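PDB 6WY9: acyl-CoA dehydrogenase domain protein Tcur3481 from Thermomonospora curvata, which probably acts as an FAD-dependent acyl-CoA dehydrogenase and binds a reduced flavin adenine dinucleotide that also reaches a subunit of another protein in the four-chain assembly. Local coordinates for residues B[66-71]-B[285-290]; B[151-156]-B[188-193]; B[226-231]-B[278-283]; B[232-237]-B[310-315]; B[239-244]-B[317-322]. All blocks are in the same frame, centred on the assembly; numbering follows the deposited sequence.

In the fold
Contacts 3, 4 and 5 follow one another along helix 215-248: centres are about 14 Å apart from contact 3 to contact 4 and about 10 Å from contact 4 to contact 5. The last two share helix 295-319 and meet where Thr315 CB lies 3.1 Å from Thr242 OG1. Contact 1 adds helix 67-80 of the N-terminal domain at the far end of the row; its Gly69 O is 3.5 Å from Trp281 CH2 of contact 3, and its centre is about 34 Å from that of contact 5. Only contact 5 holds residues of the dinucleotide pocket. Contact 2 belongs to the beta domain, about 28 Å from contact 1 between centres, and its nearest atoms stay about 8 Å from contact 3.

Contact 1: B[66-71]-B[285-290]; sequences LGLGAL and CAAEDG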
# COMPACT_ATOMS: atom_id res chain seq x y z
N LEU B 66 -34.59 -15.48 10.89
CA LEU B 66 -33.72 -14.36 11.24
C LEU B 66 -32.83 -13.87 10.09
O LEU B 66 -32.05 -12.93 10.30
CB LEU B 66 -32.85 -14.74 12.45
CG LEU B 66 -33.71 -15.00 13.69
CD1 LEU B 66 -32.83 -15.28 14.89
CD2 LEU B 66 -34.60 -13.82 13.97
N GLY B 67 -32.92 -14.47 8.90
CA GLY B 67 -32.41 -13.82 7.70
C GLY B 67 -30.89 -13.68 7.59
O GLY B 67 -30.10 -14.44 8.17
N LEU B 68 -30.49 -12.70 6.79
CA LEU B 68 -29.09 -12.60 6.38
C LEU B 68 -28.20 -12.25 7.56
O LEU B 68 -27.08 -12.76 7.64
CB LEU B 68 -28.97 -11.58 5.25
CG LEU B 68 -27.57 -11.37 4.62
CD1 LEU B 68 -26.94 -12.64 4.01
CD2 LEU B 68 -27.62 -10.21 3.61
N GLY B 69 -28.70 -11.47 8.52
CA GLY B 69 -27.90 -11.14 9.71
C GLY B 69 -27.48 -12.37 10.50
O GLY B 69 -26.31 -12.50 10.91
N ALA B 70 -28.44 -13.26 10.77
CA ALA B 70 -28.10 -14.50 11.48
C ALA B 70 -27.12 -15.33 10.66
O ALA B 70 -26.17 -15.92 11.21
CB ALA B 70 -29.37 -15.31 11.79
N LEU B 71 -27.33 -15.40 9.34
CA LEU B 71 -26.40 -16.13 8.51
C LEU B 71 -24.99 -15.56 8.66
O LEU B 71 -24.01 -16.30 8.86
CB LEU B 71 -26.84 -16.09 7.04
CG LEU B 71 -25.81 -16.77 6.13
CD1 LEU B 71 -25.54 -18.24 6.56
CD2 LEU B 71 -26.19 -16.65 4.63
N CYS B 285 -27.53 -4.53 6.52
CA CYS B 285 -28.60 -3.58 6.75
C CYS B 285 -29.21 -3.10 5.43
O CYS B 285 -30.43 -2.93 5.33
CB CYS B 285 -28.07 -2.42 7.58
SG CYS B 285 -27.78 -2.91 9.31
N ALA B 286 -28.37 -2.89 4.41
CA ALA B 286 -28.89 -2.45 3.11
C ALA B 286 -29.77 -3.53 2.47
O ALA B 286 -30.79 -3.23 1.86
CB ALA B 286 -27.74 -2.09 2.16
N ALA B 287 -29.36 -4.79 2.57
CA ALA B 287 -30.19 -5.84 1.99
C ALA B 287 -31.52 -5.95 2.72
O ALA B 287 -32.58 -6.05 2.09
CB ALA B 287 -29.40 -7.16 2.00
N GLU B 288 -31.51 -5.84 4.06
CA GLU B 288 -32.76 -5.93 4.81
C GLU B 288 -33.65 -4.71 4.59
O GLU B 288 -34.89 -4.81 4.70
CB GLU B 288 -32.47 -6.16 6.31
CG GLU B 288 -31.87 -7.57 6.63
CD GLU B 288 -31.30 -7.72 8.06
OE1 GLU B 288 -31.19 -6.68 8.77
OE2 GLU B 288 -30.98 -8.87 8.48
N ASP B 289 -33.06 -3.56 4.26
CA ASP B 289 -33.80 -2.34 3.91
C ASP B 289 -34.16 -2.28 2.42
O ASP B 289 -34.55 -1.21 1.94
CB ASP B 289 -33.00 -1.08 4.28
CG ASP B 289 -32.85 -0.90 5.79
OD1 ASP B 289 -31.91 -0.20 6.22
OD2 ASP B 289 -33.66 -1.48 6.54
N GLY B 290 -34.01 -3.38 1.69
CA GLY B 290 -34.45 -3.44 0.31
C GLY B 290 -33.60 -2.71 -0.71
O GLY B 290 -34.10 -2.44 -1.81
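Leu68 and Glu288 bring the two backbones nearest, with Leu68 CA 7.8 Å from Glu288 CA; the Gly69 and Cys285 CA atoms follow at 8.1 Å. The first turn of helix 67-80 here meets the last turn of helix 260-288, so the contact joins the N-terminal helical domain of the acyl-CoA dehydrogenase fold to the C-terminal one. Helix 260-288 finishes in a Schellman motif: Gly290, at positive phi, is its C-prime residue, Gly290 N reaches Ala287 O at 3.1 Å, and Ala291 N turns back to Ala286 O. Two side chains of that last turn do the touching. The apolar part is small. Leu68 holds CG trans to its own amide nitrogen (chi1 -177°), and its CD2 branch comes to 3.9 Å from Ala287 CB; the same leucine also packs on Val222 and Thr225 of helix 215-248. The polar part belongs to Glu288, whose chain is stretched out beyond CG (chi2 168°) and carries its carboxylate across to the start of helix 67-80. A negative group beside amides at the amino end of a helix is probably favoured by the helix dipole, but the evidence here is modest: Gly69 N gives Glu288 OE2 a weak hydrogen bond of 3.5 Å, bent to 143°, while Leu68 N stays 4.2 Å from Glu288 OE2.

Contact 2: B[151-156]-B[188-193]; sequences KAVVPS and ERTETT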
# COMPACT_ATOMS: atom_id res chain seq x y z
N LYS B 151 -19.38 -24.93 -15.68
CA LYS B 151 -19.15 -24.00 -14.57
C LYS B 151 -17.88 -24.41 -13.84
O LYS B 151 -17.53 -25.60 -13.80
CB LYS B 151 -20.32 -23.98 -13.57
CG LYS B 151 -21.69 -23.91 -14.22
CD LYS B 151 -21.92 -22.58 -15.00
CE LYS B 151 -22.03 -21.35 -14.06
NZ LYS B 151 -22.28 -20.13 -14.87
N ALA B 152 -17.19 -23.43 -13.28
CA ALA B 152 -15.89 -23.66 -12.69
C ALA B 152 -15.98 -23.84 -11.17
O ALA B 152 -16.64 -23.06 -10.48
CB ALA B 152 -14.95 -22.47 -13.00
N VAL B 153 -15.22 -24.82 -10.66
CA VAL B 153 -14.89 -24.89 -9.23
C VAL B 153 -16.13 -24.63 -8.38
O VAL B 153 -16.15 -23.74 -7.52
CB VAL B 153 -13.74 -23.92 -8.83
CG1 VAL B 153 -12.38 -24.41 -9.37
CG2 VAL B 153 -14.01 -22.44 -9.21
N VAL B 154 -17.15 -25.45 -8.57
CA VAL B 154 -18.33 -25.41 -7.73
C VAL B 154 -17.98 -25.90 -6.33
O VAL B 154 -17.46 -27.02 -6.19
CB VAL B 154 -19.44 -26.28 -8.35
CG1 VAL B 154 -20.67 -26.30 -7.46
CG2 VAL B 154 -19.71 -25.76 -9.76
N PRO B 155 -18.23 -25.13 -5.28
CA PRO B 155 -17.66 -25.46 -3.97
C PRO B 155 -18.41 -26.61 -3.32
O PRO B 155 -19.62 -26.75 -3.48
CB PRO B 155 -17.81 -24.16 -3.17
CG PRO B 155 -19.07 -23.51 -3.81
CD PRO B 155 -18.89 -23.81 -5.29
N SER B 156 -17.65 -27.44 -2.61
CA SER B 156 -18.22 -28.42 -1.69
C SER B 156 -19.31 -29.25 -2.36
O SER B 156 -20.40 -29.50 -1.81
CB SER B 156 -18.72 -27.70 -0.43
OG SER B 156 -17.64 -27.01 0.18
N GLU B 188 -15.96 -33.01 -12.66
CA GLU B 188 -14.64 -33.46 -12.27
C GLU B 188 -14.29 -32.84 -10.93
O GLU B 188 -14.33 -31.61 -10.77
CB GLU B 188 -13.59 -33.06 -13.31
CG GLU B 188 -13.70 -33.82 -14.63
CD GLU B 188 -12.64 -33.42 -15.66
OE1 GLU B 188 -12.01 -32.36 -15.53
OE2 GLU B 188 -12.46 -34.19 -16.62
N ARG B 189 -13.93 -33.68 -9.97
CA ARG B 189 -13.46 -33.16 -8.69
C ARG B 189 -12.16 -32.38 -8.88
O ARG B 189 -11.29 -32.77 -9.67
CB ARG B 189 -13.26 -34.31 -7.73
CG ARG B 189 -14.56 -35.06 -7.47
CD ARG B 189 -14.36 -36.47 -6.91
NE ARG B 189 -13.30 -36.57 -5.89
CZ ARG B 189 -13.50 -36.37 -4.59
NH1 ARG B 189 -14.72 -36.05 -4.15
NH2 ARG B 189 -12.48 -36.50 -3.72
N THR B 190 -12.02 -31.26 -8.17
CA THR B 190 -10.81 -30.46 -8.28
C THR B 190 -10.51 -29.86 -6.90
O THR B 190 -11.39 -29.28 -6.26
CB THR B 190 -10.96 -29.37 -9.37
OG1 THR B 190 -9.72 -28.70 -9.59
CG2 THR B 190 -12.04 -28.35 -9.05
N GLU B 191 -9.28 -30.04 -6.43
CA GLU B 191 -8.90 -29.52 -5.11
C GLU B 191 -8.45 -28.06 -5.19
O GLU B 191 -7.56 -27.73 -5.98
CB GLU B 191 -7.79 -30.37 -4.50
CG GLU B 191 -7.56 -30.00 -3.03
CD GLU B 191 -6.36 -30.71 -2.42
OE1 GLU B 191 -5.55 -31.26 -3.19
OE2 GLU B 191 -6.23 -30.74 -1.18
N THR B 192 -8.99 -27.22 -4.31
CA THR B 192 -8.65 -25.80 -4.34
C THR B 192 -7.67 -25.41 -3.21
O THR B 192 -7.39 -26.16 -2.29
CB THR B 192 -9.94 -24.96 -4.26
OG1 THR B 192 -10.52 -25.15 -2.97
CG2 THR B 192 -10.93 -25.44 -5.30
N THR B 193 -7.22 -24.17 -3.28
CA THR B 193 -6.30 -23.61 -2.30
C THR B 193 -6.71 -23.92 -0.87
O THR B 193 -5.89 -24.37 -0.06
CB THR B 193 -6.25 -22.09 -2.50
OG1 THR B 193 -5.71 -21.80 -3.79
CG2 THR B 193 -5.39 -21.43 -1.41
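Val153 has the most surface buried here, meeting Thr190 and Thr192 methyl to methyl. Its CG1 lies 4.0 Å from Thr190 CG2 and 4.4 Å from Thr192 CG2, so one branch faces two threonines spaced two residues apart. No hydrogen bond joins the segments, and the Val153 and Thr190 CA atoms remain 7.0 Å apart: these are not paired neighbours but strands on either side of strand 197-203, which is antiparallel to both. The backbone explains how Val153 gets there. Val153 and Val154 both face Gly199 in a G1 beta bulge, and Val153 takes positive phi (45°), a left-handed conformation. In Thr190, chi1 of -173° sets OG1 trans to the amide nitrogen and turns CG2, the other branch, to the valine; the hydroxyl bonds to the backbone of a neighbouring subunit, a different protein, which also packs a basic side chain on Val153. Thr192 likewise offers its methyl, while its OG1 is hydrogen-bonded to Gln339 OE1 of helix 330-340. The contact thus bridges across strand 197-203 in the beta domain: Thr190 lies on Ala198 and Asn200 of that strand, Asn200 OD1 accepts from Val153 N, and Val154 packs on Thr120 and Ala122 of strand 118-122.

Contact 3: B[226-231]-B[278-283]; sequences ALAAVQ and VCLWQA
A knobs-into-holes contact between two long antiparallel helices of the C-terminal helical bundle is made here by Leu280, the knob, on helix 260-288. The hole lies on helix 215-248: Ala228 and Ala229 form its middle, and Leu280 also touches Thr225 and Leu232, which complete the i, i+3, i+4, i+7 diamond. The two alanines let the backbones come near, with Ala228 CA only 6.6 Å from Leu280 CA. Both leucine branches are used. With CG trans to the amide nitrogen (chi1 169°), the side chain, which leaves its backbone toward helix 215-248, lays its two branches on the alanines; CD2 settles over the backbone of Ala229, 3.8 Å from its CA and 4.0 Å from its CB, while CD1 lies 4.1 Å from Ala229 N and 4.4 Å from Ala228 CB. All of this is apolar, and no hydrogen bond crosses. The next residue flanks the knob: Leu280 CG sits over one face of the Trp281 ring, 4.2 Å above its plane and offset toward the rim. Around the pair, helix 67-80 covers one flank through Leu75 against Ala229 and Val73 against Trp281, and helix 295-319 closes the other with Ala304 on Ala228.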
# COMPACT_ATOMS: atom_id res chain seq x y z
N ALA B 226 -22.14 -12.83 2.24
CA ALA B 226 -21.83 -14.02 3.02
C ALA B 226 -20.33 -14.33 2.99
O ALA B 226 -19.74 -14.70 4.01
CB ALA B 226 -22.66 -15.20 2.47
N LEU B 227 -19.70 -14.23 1.81
CA LEU B 227 -18.27 -14.48 1.74
C LEU B 227 -17.53 -13.47 2.60
O LEU B 227 -16.55 -13.80 3.25
CB LEU B 227 -17.78 -14.40 0.27
CG LEU B 227 -18.16 -15.62 -0.59
CD1 LEU B 227 -18.14 -15.23 -2.15
CD2 LEU B 227 -17.22 -16.80 -0.27
N ALA B 228 -17.97 -12.21 2.58
CA ALA B 228 -17.33 -11.23 3.45
C ALA B 228 -17.51 -11.59 4.91
O ALA B 228 -16.60 -11.36 5.71
CB ALA B 228 -17.87 -9.84 3.15
N ALA B 229 -18.65 -12.20 5.29
CA ALA B 229 -18.79 -12.61 6.69
C ALA B 229 -17.76 -13.68 7.07
O ALA B 229 -17.14 -13.61 8.15
CB ALA B 229 -20.22 -13.12 6.97
N VAL B 230 -17.55 -14.67 6.20
CA VAL B 230 -16.56 -15.71 6.50
C VAL B 230 -15.18 -15.08 6.60
O VAL B 230 -14.38 -15.39 7.50
CB VAL B 230 -16.59 -16.81 5.41
CG1 VAL B 230 -15.52 -17.90 5.71
CG2 VAL B 230 -18.00 -17.39 5.24
N GLN B 231 -14.87 -14.18 5.67
CA GLN B 231 -13.55 -13.57 5.65
C GLN B 231 -13.33 -12.77 6.91
O GLN B 231 -12.21 -12.73 7.44
CB GLN B 231 -13.40 -12.66 4.42
CG GLN B 231 -11.95 -12.16 4.19
CD GLN B 231 -11.10 -13.22 3.53
OE1 GLN B 231 -11.16 -14.40 3.91
NE2 GLN B 231 -10.31 -12.82 2.52
N VAL B 278 -17.56 -3.02 9.82
CA VAL B 278 -18.68 -2.09 9.65
C VAL B 278 -19.23 -2.13 8.22
O VAL B 278 -20.42 -1.88 8.00
CB VAL B 278 -18.30 -0.65 10.06
CG1 VAL B 278 -17.90 -0.63 11.56
CG2 VAL B 278 -17.21 -0.06 9.12
N CYS B 279 -18.39 -2.41 7.23
CA CYS B 279 -18.96 -2.47 5.88
C CYS B 279 -19.78 -3.73 5.69
O CYS B 279 -20.74 -3.72 4.91
CB CYS B 279 -17.88 -2.41 4.82
SG CYS B 279 -16.96 -0.78 4.79
N LEU B 280 -19.38 -4.84 6.31
CA LEU B 280 -20.25 -6.04 6.30
C LEU B 280 -21.65 -5.70 6.82
O LEU B 280 -22.67 -6.01 6.19
CB LEU B 280 -19.61 -7.14 7.17
CG LEU B 280 -20.56 -8.34 7.44
CD1 LEU B 280 -20.97 -8.95 6.11
CD2 LEU B 280 -19.83 -9.36 8.36
N TRP B 281 -21.71 -5.05 7.97
CA TRP B 281 -23.03 -4.86 8.56
C TRP B 281 -23.81 -3.81 7.79
O TRP B 281 -25.04 -3.89 7.71
CB TRP B 281 -22.87 -4.58 10.05
CG TRP B 281 -22.53 -5.92 10.71
CD1 TRP B 281 -21.29 -6.36 11.13
CD2 TRP B 281 -23.42 -7.05 10.87
NE1 TRP B 281 -21.38 -7.66 11.61
CE2 TRP B 281 -22.66 -8.11 11.44
CE3 TRP B 281 -24.79 -7.26 10.61
CZ2 TRP B 281 -23.23 -9.35 11.76
CZ3 TRP B 281 -25.35 -8.49 10.93
CH2 TRP B 281 -24.57 -9.52 11.50
N GLN B 282 -23.13 -2.90 7.11
CA GLN B 282 -23.85 -2.00 6.22
C GLN B 282 -24.47 -2.77 5.05
O GLN B 282 -25.59 -2.45 4.61
CB GLN B 282 -22.89 -0.90 5.73
CG GLN B 282 -23.49 0.10 4.74
CD GLN B 282 -24.63 0.90 5.36
OE1 GLN B 282 -24.61 1.23 6.53
NE2 GLN B 282 -25.64 1.19 4.56
N ALA B 283 -23.75 -3.75 4.50
CA ALA B 283 -24.31 -4.56 3.42
C ALA B 283 -25.53 -5.31 3.91
O ALA B 283 -26.55 -5.36 3.23
CB ALA B 283 -23.26 -5.53 2.89

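Contact 4: B[232-237]-B[310-315]; sequences LGVASG and NVVHRT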
# COMPACT_ATOMS: atom_id res chain seq x y z
N LEU B 232 -14.35 -12.05 7.35
CA LEU B 232 -14.19 -11.33 8.62
C LEU B 232 -13.77 -12.30 9.72
O LEU B 232 -12.88 -11.99 10.52
CB LEU B 232 -15.49 -10.63 8.99
CG LEU B 232 -15.52 -9.91 10.36
CD1 LEU B 232 -14.44 -8.73 10.45
CD2 LEU B 232 -16.96 -9.41 10.56
N GLY B 233 -14.41 -13.48 9.79
CA GLY B 233 -14.07 -14.43 10.83
C GLY B 233 -12.67 -15.01 10.64
O GLY B 233 -11.89 -15.13 11.60
N VAL B 234 -12.31 -15.33 9.39
CA VAL B 234 -10.95 -15.79 9.12
C VAL B 234 -9.93 -14.76 9.60
O VAL B 234 -8.94 -15.10 10.26
CB VAL B 234 -10.75 -16.08 7.62
CG1 VAL B 234 -9.26 -16.39 7.34
CG2 VAL B 234 -11.67 -17.29 7.19
N ALA B 235 -10.11 -13.49 9.23
CA ALA B 235 -9.09 -12.50 9.58
C ALA B 235 -9.03 -12.30 11.09
O ALA B 235 -7.94 -12.15 11.65
CB ALA B 235 -9.37 -11.16 8.88
N SER B 236 -10.19 -12.27 11.75
CA SER B 236 -10.25 -12.11 13.19
C SER B 236 -9.53 -13.26 13.90
O SER B 236 -8.75 -13.04 14.83
CB SER B 236 -11.72 -12.05 13.65
OG SER B 236 -12.35 -10.90 13.10
N GLY B 237 -9.81 -14.49 13.47
CA GLY B 237 -9.16 -15.63 14.11
C GLY B 237 -7.67 -15.63 13.86
O GLY B 237 -6.88 -15.90 14.77
N ASN B 310 -4.82 -8.91 3.02
CA ASN B 310 -3.68 -8.30 3.72
C ASN B 310 -3.50 -8.92 5.10
O ASN B 310 -2.37 -9.22 5.50
CB ASN B 310 -3.85 -6.79 3.90
CG ASN B 310 -3.75 -6.01 2.62
OD1 ASN B 310 -3.24 -6.48 1.57
ND2 ASN B 310 -4.19 -4.76 2.72
N VAL B 311 -4.58 -9.06 5.87
CA VAL B 311 -4.43 -9.59 7.23
C VAL B 311 -3.73 -10.95 7.19
O VAL B 311 -2.75 -11.17 7.91
CB VAL B 311 -5.79 -9.70 7.95
CG1 VAL B 311 -5.61 -10.51 9.34
CG2 VAL B 311 -6.44 -8.28 8.18
N VAL B 312 -4.23 -11.89 6.38
CA VAL B 312 -3.63 -13.25 6.45
C VAL B 312 -2.22 -13.29 5.87
O VAL B 312 -1.44 -14.16 6.25
CB VAL B 312 -4.52 -14.33 5.78
CG1 VAL B 312 -5.91 -14.46 6.55
CG2 VAL B 312 -4.72 -14.11 4.24
N HIS B 313 -1.84 -12.38 4.95
CA HIS B 313 -0.41 -12.27 4.61
C HIS B 313 0.41 -11.74 5.79
O HIS B 313 1.55 -12.20 6.03
CB HIS B 313 -0.22 -11.35 3.39
CG HIS B 313 -0.33 -12.07 2.08
ND1 HIS B 313 0.74 -12.76 1.52
CD2 HIS B 313 -1.39 -12.29 1.26
CE1 HIS B 313 0.35 -13.30 0.37
NE2 HIS B 313 -0.92 -13.01 0.18
N ARG B 314 -0.11 -10.74 6.51
CA ARG B 314 0.68 -10.23 7.64
C ARG B 314 0.80 -11.31 8.72
O ARG B 314 1.87 -11.47 9.31
CB ARG B 314 0.06 -8.95 8.23
CG ARG B 314 0.08 -7.73 7.29
CD ARG B 314 -0.06 -6.39 8.05
NE ARG B 314 -0.50 -5.33 7.14
CZ ARG B 314 -1.77 -5.13 6.83
NH1 ARG B 314 -2.68 -5.94 7.39
NH2 ARG B 314 -2.14 -4.14 6.00
N THR B 315 -0.27 -12.07 8.97
CA THR B 315 -0.17 -13.05 10.06
C THR B 315 0.73 -14.23 9.66
O THR B 315 1.37 -14.84 10.52
CB THR B 315 -1.57 -13.53 10.52
OG1 THR B 315 -2.31 -14.06 9.42
CG2 THR B 315 -2.41 -12.36 11.19
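Val311 points its isopropyl group at Ala235, and the two side chains meet almost at their roots: the CA atoms of these residues are 6.0 Å apart. With chi1 of 171°, Val311 CG1 extends along the surface of the facing helix, 3.8 Å from Ala235 CB and 3.7 Å from Ala235 O. The alanine methyl meets the valine nearly end-on, with Ala235 CB 4.0 Å from Val311 CB and 4.2 Å from Val311 CG2. The second pair works differently. Val234 and Val312 cross obliquely and touch through one branch each, CG1 to CG1 at 3.9 Å. Helices 215-248 and 295-319 run in the same direction here; the side-chain contacts are apolar and buried, no hydrogen bond crosses, and the pair is part of the interior of the C-terminal helical bundle. Ser236, turned from the interface, returns its OG to Leu232 O at 2.9 Å; the hydroxyl lies 35° out of the carbonyl plane, on the face opposite to Ser236 N, so that oxygen accepts two bonds. Helix 330-340 covers the Val234 and Val312 side, with Tyr333 and Trp336 on Val234 and Phe334 on Val312, whereas helix 260-288 borders the other side, where Glu272 touches Val311.

Contact 5: B[239-244]-B[317-322]; sequences LHITAS and HLHGGI. With FDA (dihydroflavine-adenine dinucleotide), chain C.
Thr242, with chi1 of -60°, directs OG1 at the imidazole of His319, whose own chi2 of 90° stands the ring across its side chain. The result is a very close approach, Thr242 OG1 to His319 CE1 at 3.2 Å, with the oxygen at the ring edge and near its plane. The ring is fixed from both nitrogens: ND1 bonds to Thr315 O and NE2 to Tyr328 OH, while Thr242 OG1 is hydrogen-bonded to Ala238 O one turn back. Thr242 CG2 meets Leu318 CB at 3.9 Å, the two side chains crossing at about a right angle; Ile241 CG2 adds a 4.1 Å contact to His319 NE2. This junction lies in the C-terminal domain of the acyl-CoA dehydrogenase fold, where helix 295-319 gives way to Gly320 and Gly321 and the backbone takes up the dinucleotide. His317 O accepts from ribose O3B of the cofactor at 2.9 Å. Beyond it, Gly321 N donates to phosphate oxygen O1P at 2.9 Å, nearly straight (166°), on the flavin side of the pyrophosphate. Arg249 NE and a neighbouring subunit, a different protein, also bond the cofactor, and O3B lies over one face of the His317 ring, offset toward its rim.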
# COMPACT_ATOMS: atom_id res chain seq x y z
N LEU B 239 -5.72 -13.00 13.31
CA LEU B 239 -5.14 -11.98 14.17
C LEU B 239 -5.05 -12.46 15.63
O LEU B 239 -4.02 -12.27 16.30
CB LEU B 239 -5.95 -10.69 14.09
CG LEU B 239 -5.37 -9.54 14.92
CD1 LEU B 239 -3.85 -9.25 14.63
CD2 LEU B 239 -6.20 -8.26 14.69
N HIS B 240 -6.11 -13.09 16.14
CA HIS B 240 -6.10 -13.55 17.52
C HIS B 240 -4.96 -14.54 17.75
O HIS B 240 -4.20 -14.41 18.72
CB HIS B 240 -7.45 -14.16 17.90
CG HIS B 240 -7.52 -14.62 19.33
ND1 HIS B 240 -7.65 -13.75 20.39
CD2 HIS B 240 -7.41 -15.85 19.88
CE1 HIS B 240 -7.65 -14.42 21.53
NE2 HIS B 240 -7.50 -15.70 21.25
N ILE B 241 -4.81 -15.52 16.86
CA ILE B 241 -3.76 -16.54 17.04
C ILE B 241 -2.38 -15.89 17.01
O ILE B 241 -1.48 -16.23 17.79
CB ILE B 241 -3.88 -17.61 15.93
CG1 ILE B 241 -5.09 -18.53 16.17
CG2 ILE B 241 -2.53 -18.45 15.82
CD1 ILE B 241 -5.50 -19.21 14.84
N THR B 242 -2.20 -14.95 16.08
CA THR B 242 -0.92 -14.30 15.87
C THR B 242 -0.55 -13.42 17.08
O THR B 242 0.61 -13.43 17.54
CB THR B 242 -1.00 -13.47 14.58
OG1 THR B 242 -1.29 -14.37 13.51
CG2 THR B 242 0.38 -12.81 14.30
N ALA B 243 -1.53 -12.66 17.60
CA ALA B 243 -1.33 -11.86 18.81
C ALA B 243 -0.86 -12.73 19.98
O ALA B 243 0.09 -12.38 20.70
CB ALA B 243 -2.62 -11.13 19.17
N SER B 244 -1.56 -13.86 20.21
CA SER B 244 -1.15 -14.77 21.28
C SER B 244 0.26 -15.29 21.05
O SER B 244 1.05 -15.42 22.00
CB SER B 244 -2.12 -15.97 21.39
OG SER B 244 -3.45 -15.55 21.69
N HIS B 317 3.55 -13.70 7.78
CA HIS B 317 4.87 -13.14 7.92
C HIS B 317 5.30 -13.07 9.39
O HIS B 317 6.45 -13.41 9.73
CB HIS B 317 4.91 -11.75 7.26
CG HIS B 317 6.25 -11.11 7.42
ND1 HIS B 317 7.35 -11.54 6.72
CD2 HIS B 317 6.70 -10.17 8.30
CE1 HIS B 317 8.42 -10.86 7.11
NE2 HIS B 317 8.05 -10.03 8.08
N LEU B 318 4.40 -12.59 10.27
CA LEU B 318 4.71 -12.38 11.69
C LEU B 318 5.05 -13.69 12.42
O LEU B 318 5.65 -13.65 13.51
CB LEU B 318 3.52 -11.68 12.36
CG LEU B 318 3.40 -10.23 11.89
CD1 LEU B 318 2.09 -9.53 12.41
CD2 LEU B 318 4.64 -9.47 12.41
N HIS B 319 4.63 -14.84 11.88
CA HIS B 319 4.96 -16.12 12.49
C HIS B 319 6.35 -16.63 12.12
O HIS B 319 6.87 -17.52 12.81
CB HIS B 319 3.95 -17.20 12.11
CG HIS B 319 2.77 -17.26 13.01
ND1 HIS B 319 1.62 -16.53 12.79
CD2 HIS B 319 2.57 -17.94 14.17
CE1 HIS B 319 0.75 -16.79 13.74
NE2 HIS B 319 1.30 -17.62 14.61
N GLY B 320 6.92 -16.15 11.01
CA GLY B 320 8.21 -16.77 10.65
C GLY B 320 7.99 -18.23 10.28
O GLY B 320 6.88 -18.64 9.90
N GLY B 321 9.04 -19.05 10.43
CA GLY B 321 9.01 -20.39 9.87
C GLY B 321 7.85 -21.24 10.35
O GLY B 321 7.25 -22.00 9.57
N ILE B 322 7.53 -21.18 11.66
CA ILE B 322 6.48 -22.06 12.17
C ILE B 322 5.14 -21.79 11.47
O ILE B 322 4.29 -22.68 11.37
CB ILE B 322 6.31 -21.94 13.72
CG1 ILE B 322 5.42 -23.08 14.24
CG2 ILE B 322 5.63 -20.61 14.11
CD1 ILE B 322 5.37 -23.15 15.79
PA FDA C . 11.20 -15.44 14.42
O1A FDA C . 10.29 -15.97 15.49
O2A FDA C . 12.65 -15.05 14.78
O5B FDA C . 10.55 -13.99 13.86
C5B FDA C . 9.25 -14.25 13.42
C4B FDA C . 8.71 -12.93 12.82
O4B FDA C . 8.93 -11.89 13.88
C3B FDA C . 9.57 -12.40 11.67
O3B FDA C . 9.16 -12.86 10.44
C2B FDA C . 9.27 -10.91 11.74
O2B FDA C . 7.90 -10.56 11.29
C1B FDA C . 9.28 -10.61 13.27
N9A FDA C . 10.54 -10.09 13.78
C8A FDA C . 11.67 -10.81 14.24
N7A FDA C . 12.62 -10.01 14.70
C5A FDA C . 12.13 -8.74 14.55
C6A FDA C . 12.70 -7.48 14.83
N6A FDA C . 13.93 -7.37 15.37
N1A FDA C . 12.01 -6.35 14.59
C2A FDA C . 10.77 -6.54 14.04
N3A FDA C . 10.10 -7.67 13.70
C4A FDA C . 10.82 -8.76 13.99
N1 FDA C . 17.16 -22.04 8.39
C2 FDA C . 18.38 -22.75 8.39
O2 FDA C . 19.16 -22.64 9.36
N3 FDA C . 18.63 -23.53 7.27
C4 FDA C . 17.76 -23.67 6.17
O4 FDA C . 18.06 -24.41 5.24
C4X FDA C . 16.53 -22.92 6.26
N5 FDA C . 15.61 -23.01 5.22
C5X FDA C . 14.30 -22.72 5.49
C6 FDA C . 13.31 -23.16 4.69
C7 FDA C . 11.96 -22.86 5.02
C7M FDA C . 10.95 -23.35 4.15
C8 FDA C . 11.64 -22.13 6.10
C8M FDA C . 10.24 -21.81 6.45
C9 FDA C . 12.65 -21.65 6.91
C9A FDA C . 13.98 -21.96 6.61
N10 FDA C . 15.02 -21.48 7.41
C10 FDA C . 16.24 -22.16 7.33
C1' FDA C . 14.68 -20.77 8.68
C2' FDA C . 14.69 -19.22 8.49
O2' FDA C . 15.94 -18.76 8.36
C3' FDA C . 13.95 -18.68 9.80
O3' FDA C . 12.58 -19.01 9.77
C4' FDA C . 14.17 -17.19 9.96
O4' FDA C . 15.51 -17.00 10.28
C5' FDA C . 13.17 -16.66 11.02
O5' FDA C . 13.47 -17.28 12.24
P FDA C . 12.07 -17.72 12.97
O1P FDA C . 11.39 -18.57 12.01
O2P FDA C . 12.45 -18.25 14.34
O3P FDA C . 11.11 -16.38 13.14